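Local coordinates for endolysin (Clostridium phage phiCD27, PDB 3QAY), which probably cleaves the N-acetylmuramoyl-L-alanine amide bond of clostridial peptidoglycan, acting as a zinc-dependent phage endolysin, at residues G16-T19 with V25-Y28; Y30-A35 with V51-E56; A35-D40 with G165-I170; D79-L84 with L131-S136; D114-V119 with V142-F147. All blocks are in the same frame, centred on the assembly; numbering follows the deposited sequence.

Contact 1 (G16-T19 with V25-Y28). With ZN (zinc ion), chain E.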
# COMPACT_ATOMS: atom_id res chain seq x y z
N GLY A 16 -15.09 -9.96 -14.03
CA GLY A 16 -15.67 -9.14 -12.97
C GLY A 16 -15.20 -9.58 -11.59
O GLY A 16 -15.52 -8.94 -10.59
N ALA A 17 -14.44 -10.67 -11.53
CA ALA A 17 -13.91 -11.16 -10.26
C ALA A 17 -12.85 -10.20 -9.76
O ALA A 17 -11.97 -9.77 -10.53
CB ALA A 17 -13.32 -12.55 -10.42
N CYS A 18 -12.92 -9.84 -8.49
CA CYS A 18 -11.90 -9.01 -7.86
C CYS A 18 -10.89 -9.90 -7.15
O CYS A 18 -11.26 -10.78 -6.38
CB CYS A 18 -12.53 -8.04 -6.86
SG CYS A 18 -11.35 -6.87 -6.20
N THR A 19 -9.60 -9.66 -7.40
CA THR A 19 -8.57 -10.57 -6.91
C THR A 19 -8.11 -10.25 -5.48
O THR A 19 -7.28 -10.97 -4.92
CB THR A 19 -7.36 -10.57 -7.86
OG1 THR A 19 -6.76 -9.27 -7.89
CG2 THR A 19 -7.80 -10.97 -9.27
N VAL A 25 -14.93 -4.33 4.20
CA VAL A 25 -14.68 -3.45 3.07
C VAL A 25 -13.89 -4.23 2.01
O VAL A 25 -13.14 -5.15 2.35
CB VAL A 25 -13.89 -2.19 3.50
CG1 VAL A 25 -12.49 -2.56 4.00
CG2 VAL A 25 -13.83 -1.17 2.35
N ASN A 26 -14.08 -3.89 0.74
CA ASN A 26 -13.29 -4.51 -0.31
C ASN A 26 -11.90 -3.89 -0.33
O ASN A 26 -11.77 -2.66 -0.33
CB ASN A 26 -13.96 -4.38 -1.68
CG ASN A 26 -13.28 -5.20 -2.74
OD1 ASN A 26 -13.54 -6.41 -2.89
ND2 ASN A 26 -12.39 -4.57 -3.49
N GLU A 27 -10.88 -4.73 -0.34
CA GLU A 27 -9.49 -4.28 -0.29
C GLU A 27 -9.15 -3.41 -1.50
O GLU A 27 -8.66 -2.30 -1.34
CB GLU A 27 -8.55 -5.48 -0.20
CG GLU A 27 -7.09 -5.14 -0.46
CD GLU A 27 -6.18 -6.35 -0.39
OE1 GLU A 27 -6.68 -7.49 -0.29
OE2 GLU A 27 -4.96 -6.14 -0.45
N TYR A 28 -9.40 -3.93 -2.69
CA TYR A 28 -9.08 -3.21 -3.93
C TYR A 28 -9.74 -1.84 -3.98
O TYR A 28 -9.07 -0.84 -4.26
CB TYR A 28 -9.47 -4.04 -5.15
CG TYR A 28 -9.36 -3.29 -6.46
CD1 TYR A 28 -8.14 -3.17 -7.12
CD2 TYR A 28 -10.49 -2.73 -7.05
CE1 TYR A 28 -8.04 -2.49 -8.34
CE2 TYR A 28 -10.40 -2.04 -8.26
CZ TYR A 28 -9.18 -1.93 -8.90
OH TYR A 28 -9.09 -1.26 -10.09
ZN ZN E . -3.60 -7.65 -0.92
O HOH W 1 -2.21 -9.54 -1.54
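Cys18 lays its thiol against the first carbon of the Tyr28 side chain, SG standing 3.6 Å from Tyr28 CB. This is a Cys sulfur-aromatic contact of the oblique kind: SG lies 5.0 Å from the centroid of the Tyr28 ring and 49° off the ring normal, so it meets the root of the ring rather than its middle. With SG anti to the backbone N (chi1 -173°), the sulfur reaches out from the 16-19 loop toward the start of helix 27-44, where the side chain of Asn26, the N-cap residue, also packs against it. The tyrosine continues past the sulfur, and its hydroxyl is hydrogen-bonded to Glu56.

The same helix start belongs to the zinc site of this amidase domain. Glu27 takes no part in the thiol contact; its extended chain carries the carboxylate to the metal, which His10 and His85 also bind. Ala21 N, in the loop joining the two segments, is hydrogen-bonded to Glu27 OE1, and Leu86 N to OE2, so both oxygens of the metal-binding carboxylate have a backbone partner. Glu27 OE2 is 2.1 Å from the zinc ion, and a water oxygen lies 2.4 Å from the same metal.

Contact 2 (Y30-A35 with V51-E56). With PO4 (phosphate ion), chain G.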
# COMPACT_ATOMS: atom_id res chain seq x y z
N TYR A 30 -11.03 0.03 -1.48
CA TYR A 30 -10.48 0.94 -0.47
C TYR A 30 -9.18 1.57 -0.95
O TYR A 30 -9.02 2.79 -0.94
CB TYR A 30 -10.24 0.24 0.88
CG TYR A 30 -9.73 1.22 1.93
CD1 TYR A 30 -10.61 2.03 2.63
CD2 TYR A 30 -8.37 1.37 2.17
CE1 TYR A 30 -10.15 2.94 3.57
CE2 TYR A 30 -7.90 2.29 3.10
CZ TYR A 30 -8.80 3.07 3.80
OH TYR A 30 -8.35 3.98 4.72
N ASN A 31 -8.25 0.72 -1.39
CA ASN A 31 -6.94 1.19 -1.82
C ASN A 31 -6.96 2.00 -3.13
O ASN A 31 -6.14 2.89 -3.32
CB ASN A 31 -5.95 0.01 -1.89
CG ASN A 31 -5.58 -0.52 -0.51
OD1 ASN A 31 -5.54 -1.73 -0.28
ND2 ASN A 31 -5.30 0.38 0.42
N LYS A 32 -7.91 1.70 -4.00
CA LYS A 32 -8.18 2.55 -5.17
C LYS A 32 -8.56 3.98 -4.72
O LYS A 32 -8.18 4.96 -5.36
CB LYS A 32 -9.29 1.93 -6.04
CG LYS A 32 -9.77 2.78 -7.20
CD LYS A 32 -10.86 2.09 -8.00
CE LYS A 32 -11.28 2.91 -9.22
NZ LYS A 32 -12.34 2.22 -10.01
N SER A 33 -9.31 4.08 -3.62
CA SER A 33 -9.69 5.37 -3.04
C SER A 33 -8.56 6.04 -2.27
O SER A 33 -8.39 7.25 -2.37
CB SER A 33 -10.92 5.21 -2.13
OG SER A 33 -12.08 4.97 -2.89
N LEU A 34 -7.81 5.27 -1.48
CA LEU A 34 -6.68 5.80 -0.70
C LEU A 34 -5.51 6.33 -1.55
O LEU A 34 -4.91 7.35 -1.23
CB LEU A 34 -6.15 4.72 0.24
CG LEU A 34 -4.94 5.11 1.11
CD1 LEU A 34 -5.29 6.30 1.98
CD2 LEU A 34 -4.49 3.91 1.95
N ALA A 35 -5.18 5.60 -2.62
CA ALA A 35 -3.98 5.88 -3.42
C ALA A 35 -3.83 7.36 -3.83
O ALA A 35 -2.77 7.94 -3.59
CB ALA A 35 -3.92 4.96 -4.65
N VAL A 51 0.57 7.28 -9.55
CA VAL A 51 -0.27 6.22 -9.04
C VAL A 51 -0.51 5.22 -10.16
O VAL A 51 -0.94 5.61 -11.25
CB VAL A 51 -1.63 6.76 -8.53
CG1 VAL A 51 -2.55 5.60 -8.15
CG2 VAL A 51 -1.41 7.70 -7.35
N ILE A 52 -0.24 3.94 -9.89
CA ILE A 52 -0.44 2.87 -10.87
C ILE A 52 -1.54 1.94 -10.39
O ILE A 52 -1.39 1.28 -9.38
CB ILE A 52 0.84 2.03 -11.09
CG1 ILE A 52 2.03 2.90 -11.50
CG2 ILE A 52 0.60 0.94 -12.13
CD1 ILE A 52 1.80 3.67 -12.77
N ILE A 53 -2.65 1.91 -11.12
CA ILE A 53 -3.75 1.01 -10.82
C ILE A 53 -4.02 0.19 -12.07
O ILE A 53 -4.05 0.73 -13.18
CB ILE A 53 -5.02 1.79 -10.42
CG1 ILE A 53 -4.68 2.84 -9.34
CG2 ILE A 53 -6.09 0.83 -9.90
CD1 ILE A 53 -5.89 3.59 -8.78
N CYS A 54 -4.20 -1.11 -11.89
CA CYS A 54 -4.46 -2.00 -13.01
C CYS A 54 -5.76 -1.62 -13.71
O CYS A 54 -6.73 -1.23 -13.06
CB CYS A 54 -4.54 -3.45 -12.55
SG CYS A 54 -2.94 -4.14 -12.12
N PRO A 55 -5.79 -1.71 -15.05
CA PRO A 55 -7.06 -1.56 -15.74
C PRO A 55 -8.06 -2.56 -15.20
O PRO A 55 -7.67 -3.66 -14.80
CB PRO A 55 -6.72 -1.88 -17.20
CG PRO A 55 -5.24 -1.84 -17.30
CD PRO A 55 -4.70 -2.11 -15.96
N GLU A 56 -9.33 -2.16 -15.17
CA GLU A 56 -10.41 -3.04 -14.73
C GLU A 56 -11.08 -3.75 -15.91
O GLU A 56 -11.23 -3.18 -16.99
CB GLU A 56 -11.44 -2.25 -13.93
CG GLU A 56 -10.88 -1.70 -12.62
CD GLU A 56 -11.85 -0.79 -11.88
OE1 GLU A 56 -12.99 -0.61 -12.35
OE2 GLU A 56 -11.46 -0.24 -10.82
P PO4 G . -1.37 10.19 -10.94
O1 PO4 G . -2.60 9.65 -11.63
O2 PO4 G . -1.64 10.22 -9.46
O3 PO4 G . -0.18 9.32 -11.27
O4 PO4 G . -1.07 11.58 -11.44
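Lys32 and Glu56 approach from opposite directions and join in a salt bridge, which supplies the polar part of this contact. Lys32 NZ donates a hydrogen bond of 2.7 Å to Glu56 OE2. It arrives on the syn side of that oxygen but 26° out of the carboxylate plane. The lysine is fully extended, with CG anti to the backbone N (chi1 173°) and every later torsion close to 180°, and this straight arm carries the ammonium group from the helix out to the loop beyond the strand. Glu56 OE2 is shared: the hydroxyl of Tyr28, one turn earlier on the helix, is also hydrogen-bonded to it, so two groups from the same helix hold one carboxylate oxygen.

The apolar part lies along the helix and strand. Ala35 CB meets Val51 CG1 at 3.8 Å, and Lys32 CG passes 4.3 Å from Ile53 CD1.

A phosphate ion, probably from the crystallisation liquor, accepts a 2.8 Å hydrogen bond at its O3 from Val51 N; Arg43 is another of its partners.

In the fold, the contact ties the crossover helix 27-44 to strand 48-52 within the beta-alpha-beta unit that starts at strand 3-8. Ala35 and Ile53 both also touch Val8 of that first strand, and Ala35 reaches Leu84 of strand 80-87, so the helix lies over all three strands, at the 48-52 edge of the sheet.

Contact 3 (A35-D40 with G165-I170)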
# COMPACT_ATOMS: atom_id res chain seq x y z
N ALA A 35 -5.18 5.60 -2.62
CA ALA A 35 -3.98 5.88 -3.42
C ALA A 35 -3.83 7.36 -3.83
O ALA A 35 -2.77 7.94 -3.59
CB ALA A 35 -3.92 4.96 -4.65
N PRO A 36 -4.87 7.96 -4.43
CA PRO A 36 -4.81 9.37 -4.82
C PRO A 36 -4.73 10.35 -3.65
O PRO A 36 -4.10 11.40 -3.78
CB PRO A 36 -6.10 9.59 -5.61
CG PRO A 36 -6.98 8.48 -5.23
CD PRO A 36 -6.11 7.33 -4.92
N VAL A 37 -5.33 10.01 -2.52
CA VAL A 37 -5.21 10.82 -1.31
C VAL A 37 -3.77 10.75 -0.77
O VAL A 37 -3.19 11.77 -0.36
CB VAL A 37 -6.21 10.37 -0.23
CG1 VAL A 37 -6.00 11.15 1.07
CG2 VAL A 37 -7.64 10.53 -0.74
N LEU A 38 -3.20 9.54 -0.77
CA LEU A 38 -1.81 9.34 -0.34
C LEU A 38 -0.83 10.12 -1.23
O LEU A 38 0.08 10.76 -0.73
CB LEU A 38 -1.44 7.85 -0.36
CG LEU A 38 -0.03 7.44 0.09
CD1 LEU A 38 0.26 7.96 1.50
CD2 LEU A 38 0.16 5.93 0.03
N ALA A 39 -1.04 10.05 -2.54
CA ALA A 39 -0.23 10.81 -3.51
C ALA A 39 -0.25 12.31 -3.21
O ALA A 39 0.80 12.96 -3.16
CB ALA A 39 -0.71 10.54 -4.94
N ASP A 40 -1.45 12.86 -3.02
CA ASP A 40 -1.62 14.28 -2.74
C ASP A 40 -0.95 14.70 -1.44
O ASP A 40 -0.43 15.82 -1.32
CB ASP A 40 -3.11 14.65 -2.70
CG ASP A 40 -3.73 14.76 -4.07
OD1 ASP A 40 -3.00 14.81 -5.08
OD2 ASP A 40 -4.98 14.82 -4.14
N GLY A 165 -6.25 10.84 7.09
CA GLY A 165 -5.66 10.39 8.34
C GLY A 165 -4.72 9.22 8.17
O GLY A 165 -3.65 9.18 8.79
N ILE A 166 -5.11 8.24 7.36
CA ILE A 166 -4.24 7.10 7.03
C ILE A 166 -3.04 7.57 6.22
O ILE A 166 -1.90 7.20 6.51
CB ILE A 166 -5.00 6.02 6.22
CG1 ILE A 166 -6.02 5.31 7.11
CG2 ILE A 166 -4.02 5.00 5.61
CD1 ILE A 166 -5.45 4.13 7.87
N ALA A 167 -3.31 8.39 5.20
CA ALA A 167 -2.26 8.94 4.34
C ALA A 167 -1.20 9.69 5.14
O ALA A 167 -0.00 9.47 4.97
CB ALA A 167 -2.88 9.86 3.28
N LYS A 168 -1.65 10.57 6.04
CA LYS A 168 -0.73 11.38 6.83
C LYS A 168 0.24 10.52 7.63
O LYS A 168 1.43 10.84 7.72
CB LYS A 168 -1.49 12.33 7.76
CG LYS A 168 -0.62 13.35 8.50
CD LYS A 168 -1.48 14.31 9.33
CE LYS A 168 -0.61 15.31 10.12
NZ LYS A 168 -1.19 15.61 11.48
N LEU A 169 -0.25 9.42 8.19
CA LEU A 169 0.59 8.53 9.00
C LEU A 169 1.64 7.82 8.15
O LEU A 169 2.81 7.71 8.54
CB LEU A 169 -0.27 7.50 9.75
CG LEU A 169 -1.14 8.05 10.89
CD1 LEU A 169 -2.01 6.94 11.50
CD2 LEU A 169 -0.27 8.69 11.96
N ILE A 170 1.23 7.38 6.97
CA ILE A 170 2.14 6.74 6.02
C ILE A 170 3.20 7.71 5.53
O ILE A 170 4.37 7.37 5.45
CB ILE A 170 1.40 6.19 4.79
CG1 ILE A 170 0.49 5.02 5.19
CG2 ILE A 170 2.40 5.77 3.72
CD1 ILE A 170 -0.39 4.49 4.07
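Helices 35-40 and 165-170 run in broadly the same direction, their short axes crossing at -48° and approaching to 8.7 Å, with Leu38 CA and Ala167 CA only 4.7 Å apart. This is a close helix-helix packing on one face of the sheet in the amidase alpha/beta fold, between helix 27-44 and helix 152-175, which is nearly at the other end of the chain.

The small side chain of Ala167 is consistent with so close an approach. Its methyl is directed at the partner helix and rests on the main chain itself: Ala167 CB lies 3.8 Å from Leu38 CA. From a neighbouring position, Val37 CG1 approaches Ala167 CB to 4.0 Å. At the crossing point it is thus a single methyl group that sits between the two backbones.

Leu38 does the remaining work. Its CG stands anti to the backbone N (chi1 -178°), and although the side chain sets out obliquely to the partner, its CD1 branch turns in alongside the other helix. There the methyl lies near the carbonyl oxygen of Ala167 and against Ile170, whose side chain it crosses at about a right angle.

Beyond the pair, Leu38 also touches Ile6 of strand 3-8, so the leucine lies between helix 152-175 and the sheet, and Ala167 meets Thr41 one turn further along helix 27-44. On the Ile170 side it is the CG2 branch that receives the leucine: Leu38 CD1 lies 3.8 Å from Ile170 CG2.

Contact 4 (D79-L84 with L131-S136)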
# COMPACT_ATOMS: atom_id res chain seq x y z
N ASP A 79 12.42 6.79 -6.80
CA ASP A 79 13.23 6.61 -5.61
C ASP A 79 12.58 5.61 -4.66
O ASP A 79 13.27 4.99 -3.85
CB ASP A 79 13.43 7.95 -4.90
CG ASP A 79 14.03 9.00 -5.81
OD1 ASP A 79 15.06 8.71 -6.46
OD2 ASP A 79 13.47 10.10 -5.88
N LEU A 80 11.27 5.42 -4.79
CA LEU A 80 10.51 4.58 -3.86
C LEU A 80 9.20 4.06 -4.47
O LEU A 80 8.45 4.81 -5.10
CB LEU A 80 10.21 5.37 -2.57
CG LEU A 80 9.49 4.62 -1.45
CD1 LEU A 80 10.29 3.43 -0.97
CD2 LEU A 80 9.19 5.57 -0.28
N LEU A 81 8.93 2.77 -4.26
CA LEU A 81 7.65 2.16 -4.61
C LEU A 81 6.89 1.77 -3.35
O LEU A 81 7.47 1.19 -2.43
CB LEU A 81 7.88 0.91 -5.47
CG LEU A 81 6.69 -0.03 -5.71
CD1 LEU A 81 5.54 0.70 -6.41
CD2 LEU A 81 7.14 -1.25 -6.51
N ILE A 82 5.61 2.10 -3.31
CA ILE A 82 4.71 1.67 -2.25
C ILE A 82 3.55 0.94 -2.91
O ILE A 82 2.93 1.49 -3.83
CB ILE A 82 4.13 2.88 -1.46
CG1 ILE A 82 5.24 3.64 -0.73
CG2 ILE A 82 3.07 2.41 -0.47
CD1 ILE A 82 4.83 5.05 -0.34
N GLU A 83 3.27 -0.28 -2.48
CA GLU A 83 2.05 -0.96 -2.92
C GLU A 83 1.08 -1.09 -1.75
O GLU A 83 1.45 -1.55 -0.67
CB GLU A 83 2.31 -2.34 -3.52
CG GLU A 83 1.04 -2.96 -4.12
CD GLU A 83 1.32 -4.09 -5.08
OE1 GLU A 83 1.30 -5.25 -4.64
OE2 GLU A 83 1.59 -3.81 -6.28
N LEU A 84 -0.16 -0.68 -2.00
CA LEU A 84 -1.18 -0.61 -0.98
C LEU A 84 -2.01 -1.88 -0.98
O LEU A 84 -2.57 -2.29 -2.01
CB LEU A 84 -2.10 0.60 -1.25
CG LEU A 84 -1.42 1.97 -1.18
CD1 LEU A 84 -2.43 3.08 -1.48
CD2 LEU A 84 -0.78 2.18 0.18
N LEU A 131 7.91 -11.96 -2.74
CA LEU A 131 6.91 -11.20 -3.46
C LEU A 131 7.55 -10.52 -4.66
O LEU A 131 8.57 -9.85 -4.53
CB LEU A 131 6.24 -10.16 -2.56
CG LEU A 131 5.55 -10.74 -1.32
CD1 LEU A 131 5.02 -9.62 -0.43
CD2 LEU A 131 4.43 -11.69 -1.71
N TYR A 132 6.92 -10.67 -5.83
CA TYR A 132 7.45 -10.11 -7.06
C TYR A 132 7.50 -8.59 -7.04
O TYR A 132 8.39 -8.00 -7.65
CB TYR A 132 6.66 -10.60 -8.28
CG TYR A 132 5.28 -9.99 -8.44
CD1 TYR A 132 5.11 -8.71 -8.97
CD2 TYR A 132 4.13 -10.70 -8.08
CE1 TYR A 132 3.85 -8.15 -9.11
CE2 TYR A 132 2.87 -10.15 -8.22
CZ TYR A 132 2.73 -8.88 -8.75
OH TYR A 132 1.47 -8.34 -8.89
N ILE A 133 6.55 -7.96 -6.36
CA ILE A 133 6.50 -6.50 -6.35
C ILE A 133 7.71 -5.95 -5.60
O ILE A 133 8.13 -4.82 -5.84
CB ILE A 133 5.16 -5.97 -5.75
CG1 ILE A 133 4.93 -4.51 -6.17
CG2 ILE A 133 5.15 -6.11 -4.22
CD1 ILE A 133 4.86 -4.30 -7.67
N LEU A 134 8.29 -6.77 -4.72
CA LEU A 134 9.50 -6.43 -3.98
C LEU A 134 10.79 -6.94 -4.63
O LEU A 134 11.78 -6.23 -4.69
CB LEU A 134 9.41 -6.98 -2.55
CG LEU A 134 8.23 -6.47 -1.74
CD1 LEU A 134 8.19 -7.13 -0.37
CD2 LEU A 134 8.29 -4.95 -1.62
N ASN A 135 10.79 -8.18 -5.11
CA ASN A 135 12.02 -8.77 -5.67
C ASN A 135 12.27 -8.49 -7.16
O ASN A 135 13.33 -8.85 -7.68
CB ASN A 135 12.10 -10.28 -5.36
CG ASN A 135 11.11 -11.12 -6.16
OD1 ASN A 135 10.81 -10.84 -7.33
ND2 ASN A 135 10.62 -12.19 -5.54
N SER A 136 11.32 -7.84 -7.83
CA SER A 136 11.48 -7.51 -9.25
C SER A 136 11.37 -6.03 -9.54
O SER A 136 11.30 -5.62 -10.71
CB SER A 136 10.46 -8.29 -10.09
OG SER A 136 10.68 -9.68 -9.96
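Ile133 is wedged against two side chains of strand 80-87, crossing both Leu81 and Glu83 at a slant. All three CB atoms are directed into the contact, with Leu81 and Glu83, two residues apart, on the same face of the strand.

The isoleucine's CG1 branch, anti to the backbone N (chi1 -161°), does most of the touching. Leu81 presents its CD2 methyl, 4.0 Å from Ile133 CG1 and 3.8 Å from Ile133 O. Toward the other end, the carboxylate of Glu83 lies against the same branch, with Glu83 OE2 3.4 Å from Ile133 CG1 and 3.6 Å from Ile133 CD1. The aliphatic side chain therefore forms one wall of a buried acid's surroundings.

Other residues satisfy that acid. Glu83 OE1 is hydrogen-bonded to His85 NE2, while OE2 has a salt bridge to Lys69 and a hydrogen bond to the Thr7 hydroxyl.

His85 binds zinc through ND1, so Glu83 stands in the second shell and probably helps to orient this ligand. Short helix 132-135 packs against the carboxylate through Ile133. The carboxylate-histidine-zinc relay is a motif familiar from zinc enzymes.

Contact 5 (D114-V119 with V142-F147)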
# COMPACT_ATOMS: atom_id res chain seq x y z
N ASP A 114 5.36 2.26 12.94
CA ASP A 114 5.25 3.02 14.18
C ASP A 114 4.15 4.07 14.09
O ASP A 114 3.40 4.26 15.04
CB ASP A 114 6.58 3.68 14.55
CG ASP A 114 7.55 2.71 15.20
OD1 ASP A 114 7.11 1.67 15.72
OD2 ASP A 114 8.76 3.01 15.19
N LYS A 115 4.06 4.74 12.94
CA LYS A 115 3.03 5.77 12.74
C LYS A 115 1.63 5.18 12.71
O LYS A 115 0.75 5.61 13.46
CB LYS A 115 3.32 6.59 11.47
CG LYS A 115 4.39 7.66 11.68
CD LYS A 115 3.89 8.75 12.62
CE LYS A 115 4.96 9.77 12.94
NZ LYS A 115 4.40 10.92 13.70
N LEU A 116 1.41 4.17 11.87
CA LEU A 116 0.14 3.45 11.88
C LEU A 116 -0.13 2.87 13.27
O LEU A 116 -1.28 2.84 13.71
CB LEU A 116 0.13 2.34 10.82
CG LEU A 116 0.05 2.85 9.37
CD1 LEU A 116 0.35 1.73 8.37
CD2 LEU A 116 -1.32 3.45 9.08
N GLY A 117 0.93 2.45 13.97
CA GLY A 117 0.85 1.90 15.32
C GLY A 117 0.24 2.81 16.37
O GLY A 117 -0.16 2.36 17.44
N THR A 118 0.18 4.10 16.06
CA THR A 118 -0.47 5.08 16.92
C THR A 118 -2.00 4.90 16.98
O THR A 118 -2.65 5.39 17.91
CB THR A 118 -0.14 6.51 16.44
OG1 THR A 118 -0.32 7.43 17.52
CG2 THR A 118 -1.03 6.89 15.27
N VAL A 119 -2.55 4.22 15.98
CA VAL A 119 -3.99 3.98 15.86
C VAL A 119 -4.35 2.49 15.81
O VAL A 119 -5.29 2.04 16.47
CB VAL A 119 -4.55 4.66 14.60
CG1 VAL A 119 -6.02 4.34 14.41
CG2 VAL A 119 -4.31 6.17 14.68
N VAL A 142 8.22 -1.02 -0.60
CA VAL A 142 7.52 -1.55 0.56
C VAL A 142 6.08 -1.88 0.19
O VAL A 142 5.47 -1.23 -0.65
CB VAL A 142 7.57 -0.59 1.77
CG1 VAL A 142 9.00 -0.43 2.24
CG2 VAL A 142 6.95 0.75 1.45
N LEU A 143 5.56 -2.93 0.81
CA LEU A 143 4.17 -3.31 0.62
C LEU A 143 3.47 -3.01 1.93
O LEU A 143 3.81 -3.60 2.96
CB LEU A 143 4.09 -4.78 0.26
CG LEU A 143 2.72 -5.34 -0.12
CD1 LEU A 143 2.88 -6.70 -0.78
CD2 LEU A 143 1.79 -5.45 1.09
N ILE A 144 2.52 -2.09 1.90
CA ILE A 144 1.81 -1.69 3.11
C ILE A 144 0.48 -2.43 3.23
O ILE A 144 -0.38 -2.37 2.33
CB ILE A 144 1.56 -0.17 3.17
CG1 ILE A 144 2.87 0.59 2.95
CG2 ILE A 144 0.95 0.21 4.52
CD1 ILE A 144 2.70 2.11 2.90
N GLU A 145 0.34 -3.16 4.34
CA GLU A 145 -0.93 -3.75 4.74
C GLU A 145 -1.48 -2.87 5.86
O GLU A 145 -1.20 -3.10 7.04
CB GLU A 145 -0.71 -5.19 5.23
CG GLU A 145 -0.04 -6.11 4.19
CD GLU A 145 -0.99 -7.10 3.54
OE1 GLU A 145 -2.14 -7.24 4.00
OE2 GLU A 145 -0.57 -7.77 2.58
N SER A 146 -2.25 -1.85 5.48
CA SER A 146 -2.64 -0.76 6.39
C SER A 146 -3.46 -1.21 7.59
O SER A 146 -3.24 -0.74 8.71
CB SER A 146 -3.44 0.31 5.63
OG SER A 146 -2.62 1.01 4.70
N PHE A 147 -4.42 -2.09 7.34
CA PHE A 147 -5.28 -2.68 8.37
C PHE A 147 -6.02 -3.88 7.77
O PHE A 147 -5.89 -4.14 6.58
CB PHE A 147 -6.27 -1.65 8.94
CG PHE A 147 -7.19 -1.04 7.91
CD1 PHE A 147 -8.38 -1.67 7.56
CD2 PHE A 147 -6.86 0.16 7.29
CE1 PHE A 147 -9.22 -1.11 6.60
CE2 PHE A 147 -7.70 0.72 6.34
CZ PHE A 147 -8.87 0.09 6.00
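Leu116 points its CD1 methyl at strand 140-148, where Ile144 CG2 meets it at 4.2 Å and the carbonyl oxygen Ser146 O lies 4.4 Å away. These are light van der Waals touches, in a contact that is nevertheless buried, and the leucine and isoleucine side chains pass each other at a slant. In Leu116, CG lies anti to the carbonyl carbon (chi1 -71°), which sends the branch from helix 103-116 to the strand. On the other side, Ile144 receives it with CG2, the branch that stands anti to its own backbone N.

The next shell surrounds both partners. Leu116 also packs on Ser96 of strand 96-100, and the Ser96 hydroxyl is hydrogen-bonded to Ser146 O, so the carbonyl beside the leucine has a polar partner. Ile144 rests on Ile82 and Val98 from the strands flanking its own, and its backbone is hydrogen-bonded to Glu83 and His85. Further along, Val119 N is hydrogen-bonded to Leu116 O at 2.9 Å, and Val119 reaches Leu161 of helix 152-175.

A helix seated through one leucine on strands 140-148 and 96-100 of a mixed sheet is ordinary layer packing of an alpha/beta fold, here the amidase domain.

Overall arrangement
Contacts 2, 4 and 5 reach one mixed sheet, contact 3 joins two helices that pack on it, and contact 1 lies at the loop beside the zinc site. Contacts 1, 2 and 3 follow helix 27-44 from its zinc-binding start onward; contacts 1 and 2 have centres about 11 Å apart, and contacts 2 and 3, about 13 Å apart, share Ala35. Contacts 4 and 5 use the neighbouring strands 80-87 and 140-148, with centres about 16 Å apart. Along the chain they cross each other, and both are nested in the long loop that contact 3 closes. The zinc ligands come from the loop after strand 3-8, the start of helix 27-44 and strand 80-87.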